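Local structure of beta-ketoacyl-[acyl-carrier-protein] synthase FabY (Pseudomonas aeruginosa, 4CW4) at residues A[218-230]-A[275-288]. The protein catalyses the condensation of acetyl-CoA with malonyl-ACP to give acetoacetyl-ACP, the primer that starts fatty acid biosynthesis. Sequence-based numbering, arbitrary orientation. Where two conformers were deposited one is given.
Sequences QPDEIAVFSGSIM and SVGMTGSITGACAT
Phe-225 turns CG away from its own carbonyl carbon (chi1 -53°), which sets the ring edge-on beside Gly-280 on the adjacent strand; the CA of that glycine lies in the ring plane at its edge, and CD1 comes 3.6 Å from Gly-280 N. At the C-terminal end of segment 218-230, Ile-229 carries CG1 between backbone N and carbonyl carbon (chi1 68°). With the chain then extended, CD1 lies against Ala-285 and Cys-286, the inferred active-site cysteine, 4.1 Å from Cys-286 SG, while CG2 lies 3.4 Å from Ala-285 O. That carbonyl is gripped twice, by the backbone N and OG1 of Thr-288, and the same OG1 accepts from Gly-284 N with a nearly straight N-H (171°), tying down the turn that bears the cysteine. Strands 222-225 and 278-283 run nearly parallel. Val-224 N bonds Met-278 O at 3.1 Å; weaker bonds and CA-H...O contacts continue the ladder. Where it opens, one water bridges Ser-226 O and Ile-282 O. On the face of Ala-223 and Phe-225, the CB atoms of Ala-223 and Met-278 meet at 3.7 Å, and Met-278 and Phe-225 pack on helix 288-301; Val-224 and Thr-279 face helix 263-273. Strand 307-314 flanks 222-225 on its other edge, and Ser-281 to Thr-283 pair antiparallel with the second subunit, extending this thiolase-fold sheet across the dimer.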
loop_
_atom_site.group_PDB
_atom_site.type_symbol
_atom_site.label_atom_id
_atom_site.label_comp_id
_atom_site.label_asym_id
_atom_site.label_seq_id
_atom_site.Cartn_x
_atom_site.Cartn_y
_atom_site.Cartn_z
ATOM N N GLN A 218 26.282 -1.339 -7.639
ATOM C CA GLN A 218 26.334 -0.212 -6.711
ATOM C C GLN A 218 25.278 -0.382 -5.611
ATOM O O GLN A 218 24.290 -1.100 -5.786
ATOM C CB GLN A 218 26.169 1.126 -7.440
ATOM C CG GLN A 218 27.286 1.346 -8.461
ATOM C CD GLN A 218 27.321 2.735 -9.050
ATOM O OE1 GLN A 218 26.789 3.664 -8.488
ATOM N NE2 GLN A 218 27.940 2.865 -10.212
ATOM N N PRO A 219 25.503 0.247 -4.451
ATOM C CA PRO A 219 24.579 0.002 -3.331
ATOM C C PRO A 219 23.115 0.386 -3.598
ATOM O O PRO A 219 22.210 -0.219 -3.024
ATOM C CB PRO A 219 25.153 0.880 -2.202
ATOM C CG PRO A 219 26.603 0.992 -2.533
ATOM C CD PRO A 219 26.668 1.057 -4.050
ATOM N N ASP A 220 22.899 1.375 -4.455
ATOM C CA ASP A 220 21.556 1.818 -4.795
ATOM C C ASP A 220 20.914 1.004 -5.909
ATOM O O ASP A 220 19.781 1.283 -6.279
ATOM C CB ASP A 220 21.548 3.309 -5.155
ATOM C CG ASP A 220 22.421 3.641 -6.358
ATOM O OD1 ASP A 220 23.351 2.865 -6.660
ATOM O OD2 ASP A 220 22.198 4.721 -6.969
ATOM N N GLU A 221 21.622 -0.003 -6.422
ATOM C CA GLU A 221 21.136 -0.780 -7.572
ATOM C C GLU A 221 20.414 -2.096 -7.226
ATOM O O GLU A 221 20.148 -2.941 -8.095
ATOM C CB GLU A 221 22.297 -1.020 -8.560
ATOM C CG GLU A 221 22.699 0.264 -9.291
ATOM C CD GLU A 221 23.857 0.085 -10.246
ATOM O OE1 GLU A 221 24.659 -0.859 -10.035
ATOM O OE2 GLU A 221 23.951 0.887 -11.204
ATOM N N ILE A 222 20.115 -2.254 -5.945
ATOM C CA ILE A 222 19.283 -3.339 -5.448
ATOM C C ILE A 222 17.920 -2.746 -5.131
ATOM O O ILE A 222 17.842 -1.660 -4.591
ATOM C CB ILE A 222 19.845 -3.904 -4.128
ATOM C CG1 ILE A 222 21.295 -4.343 -4.285
ATOM C CG2 ILE A 222 18.972 -5.039 -3.600
ATOM C CD1 ILE A 222 21.478 -5.481 -5.176
ATOM N N ALA A 223 16.848 -3.439 -5.472
ATOM C CA ALA A 223 15.502 -2.957 -5.199
ATOM C C ALA A 223 14.654 -4.086 -4.661
ATOM O O ALA A 223 14.833 -5.218 -5.062
ATOM C CB ALA A 223 14.882 -2.450 -6.460
ATOM N N VAL A 224 13.725 -3.745 -3.776
ATOM C CA VAL A 224 12.769 -4.693 -3.225
ATOM C C VAL A 224 11.381 -4.078 -3.271
ATOM O O VAL A 224 11.184 -2.963 -2.783
ATOM C CB VAL A 224 13.097 -5.079 -1.767
ATOM C CG1 VAL A 224 12.069 -6.062 -1.229
ATOM C CG2 VAL A 224 14.506 -5.662 -1.670
ATOM N N PHE A 225 10.435 -4.809 -3.858
ATOM C CA PHE A 225 9.026 -4.426 -3.898
ATOM C C PHE A 225 8.141 -5.568 -3.423
ATOM O O PHE A 225 8.145 -6.633 -4.038
ATOM C CB PHE A 225 8.634 -3.998 -5.300
ATOM C CG PHE A 225 9.537 -2.930 -5.857
ATOM C CD1 PHE A 225 9.572 -1.662 -5.294
ATOM C CD2 PHE A 225 10.383 -3.202 -6.917
ATOM C CE1 PHE A 225 10.420 -0.690 -5.808
ATOM C CE2 PHE A 225 11.234 -2.231 -7.418
ATOM C CZ PHE A 225 11.257 -0.985 -6.868
ATOM N N SER A 226 7.392 -5.331 -2.338
ATOM C CA SER A 226 6.524 -6.362 -1.759
ATOM C C SER A 226 5.327 -5.705 -1.065
ATOM O O SER A 226 4.957 -4.604 -1.439
ATOM C CB SER A 226 7.298 -7.275 -0.811
ATOM O OG SER A 226 6.482 -8.365 -0.436
ATOM N N GLY A 227 4.719 -6.389 -0.099
ATOM C CA GLY A 227 3.625 -5.836 0.688
ATOM C C GLY A 227 2.436 -6.773 0.783
ATOM O O GLY A 227 2.501 -7.931 0.366
ATOM N N SER A 228 1.361 -6.267 1.380
ATOM C CA SER A 228 0.076 -6.978 1.486
ATOM C C SER A 228 -1.020 -5.980 1.132
ATOM O O SER A 228 -0.790 -4.765 1.192
ATOM C CB SER A 228 -0.150 -7.482 2.914
ATOM O OG SER A 228 -0.195 -6.392 3.838
ATOM N N ILE A 229 -2.201 -6.459 0.747
ATOM C CA ILE A 229 -3.322 -5.533 0.580
ATOM C C ILE A 229 -4.140 -5.294 1.836
ATOM O O ILE A 229 -4.769 -4.252 1.946
ATOM C CB ILE A 229 -4.291 -5.869 -0.586
ATOM C CG1 ILE A 229 -5.098 -7.152 -0.346
ATOM C CG2 ILE A 229 -3.529 -5.907 -1.904
ATOM C CD1 ILE A 229 -6.167 -7.380 -1.447
ATOM N N MET A 230 -4.161 -6.245 2.773
ATOM C CA MET A 230 -4.993 -6.077 3.975
ATOM C C MET A 230 -4.343 -5.277 5.098
ATOM O O MET A 230 -5.052 -4.808 5.988
ATOM C CB MET A 230 -5.414 -7.428 4.560
ATOM C CG MET A 230 -6.151 -8.368 3.614
ATOM S SD MET A 230 -7.690 -7.711 2.941
ATOM C CE MET A 230 -8.554 -7.383 4.447
ATOM N N SER A 275 19.792 -4.205 2.517
ATOM C CA SER A 275 19.873 -3.318 1.369
ATOM C C SER A 275 19.687 -1.861 1.731
ATOM O O SER A 275 18.796 -1.510 2.525
ATOM C CB SER A 275 18.788 -3.696 0.371
ATOM O OG SER A 275 18.819 -2.824 -0.739
ATOM N N VAL A 276 20.518 -1.009 1.125
ATOM C CA VAL A 276 20.303 0.443 1.137
ATOM C C VAL A 276 19.741 0.942 -0.199
ATOM O O VAL A 276 19.891 2.115 -0.546
ATOM C CB VAL A 276 21.595 1.227 1.481
ATOM C CG1 VAL A 276 22.045 0.875 2.881
ATOM C CG2 VAL A 276 22.718 0.977 0.438
ATOM N N GLY A 277 19.097 0.057 -0.947
ATOM C CA GLY A 277 18.621 0.384 -2.272
ATOM C C GLY A 277 17.181 0.844 -2.316
ATOM O O GLY A 277 16.608 1.231 -1.289
ATOM N N MET A 278 16.609 0.806 -3.523
ATOM C CA MET A 278 15.229 1.207 -3.795
ATOM C C MET A 278 14.261 0.306 -3.066
ATOM O O MET A 278 14.551 -0.882 -2.864
ATOM C CB MET A 278 14.947 1.054 -5.291
ATOM C CG MET A 278 15.864 1.849 -6.169
ATOM S SD MET A 278 15.358 1.732 -7.878
ATOM C CE MET A 278 14.239 3.114 -8.034
ATOM N N THR A 279 13.095 0.835 -2.718
ATOM C CA THR A 279 12.111 0.046 -2.041
ATOM C C THR A 279 10.746 0.648 -2.286
ATOM O O THR A 279 10.630 1.790 -2.717
ATOM C CB THR A 279 12.463 -0.066 -0.542
ATOM O OG1 THR A 279 11.661 -1.085 0.071
ATOM C CG2 THR A 279 12.315 1.273 0.184
ATOM N N GLY A 280 9.703 -0.131 -2.045
ATOM C CA GLY A 280 8.353 0.362 -2.171
ATOM C C GLY A 280 7.385 -0.798 -2.069
ATOM O O GLY A 280 7.775 -1.943 -2.242
ATOM N N SER A 281 6.121 -0.489 -1.789
ATOM C CA SER A 281 5.070 -1.488 -1.707
ATOM C C SER A 281 3.878 -0.952 -2.456
ATOM O O SER A 281 3.261 0.010 -2.013
ATOM C CB SER A 281 4.689 -1.756 -0.248
ATOM O OG SER A 281 5.801 -2.171 0.538
ATOM N N ILE A 282 3.558 -1.591 -3.582
ATOM C CA ILE A 282 2.523 -1.101 -4.479
ATOM C C ILE A 282 1.301 -1.978 -4.383
ATOM O O ILE A 282 1.413 -3.182 -4.481
ATOM C CB ILE A 282 3.019 -1.031 -5.920
ATOM C CG1 ILE A 282 4.396 -0.369 -5.941
ATOM C CG2 ILE A 282 2.025 -0.272 -6.788
ATOM C CD1 ILE A 282 4.972 -0.154 -7.303
ATOM N N THR A 283 0.137 -1.389 -4.118
ATOM C CA THR A 283 -1.106 -2.153 -4.109
ATOM C C THR A 283 -2.054 -1.799 -5.255
ATOM O O THR A 283 -2.097 -0.668 -5.753
ATOM C CB THR A 283 -1.842 -2.022 -2.762
ATOM O OG1 THR A 283 -2.014 -0.643 -2.428
ATOM C CG2 THR A 283 -1.059 -2.678 -1.672
ATOM N N GLY A 284 -2.785 -2.828 -5.659
ATOM C CA GLY A 284 -3.785 -2.776 -6.700
ATOM C C GLY A 284 -4.782 -3.895 -6.459
ATOM O O GLY A 284 -5.090 -4.668 -7.361
ATOM N N ALA A 285 -5.221 -4.020 -5.214
ATOM C CA ALA A 285 -6.145 -5.074 -4.835
ATOM C C ALA A 285 -5.611 -6.451 -5.276
ATOM O O ALA A 285 -4.435 -6.759 -5.055
ATOM C CB ALA A 285 -7.550 -4.778 -5.375
ATOM N N CYS A 286 -6.443 -7.266 -5.880
ATOM C CA CYS A 286 -6.014 -8.613 -6.118
ATOM C C CYS A 286 -5.099 -8.763 -7.376
ATOM O O CYS A 286 -4.697 -9.886 -7.713
ATOM C CB CYS A 286 -7.252 -9.521 -6.055
ATOM S SG CYS A 286 -7.847 -9.806 -4.308
ATOM N N ALA A 287 -4.699 -7.626 -7.986
ATOM C CA ALA A 287 -3.655 -7.567 -9.024
ATOM C C ALA A 287 -2.319 -7.050 -8.513
ATOM O O ALA A 287 -1.400 -6.803 -9.277
ATOM C CB ALA A 287 -4.123 -6.736 -10.178
ATOM N N THR A 288 -2.201 -6.912 -7.197
ATOM C CA THR A 288 -1.054 -6.261 -6.576
ATOM C C THR A 288 0.322 -6.772 -7.026
ATOM O O THR A 288 1.215 -5.961 -7.294
ATOM C CB THR A 288 -1.202 -6.327 -5.032
ATOM O OG1 THR A 288 -2.168 -5.363 -4.610
ATOM C CG2 THR A 288 0.104 -6.070 -4.302
HETATM O O HOH W 1 21.722 -2.247 -1.212
HETATM O O HOH W 2 2.285 -4.716 -2.301
#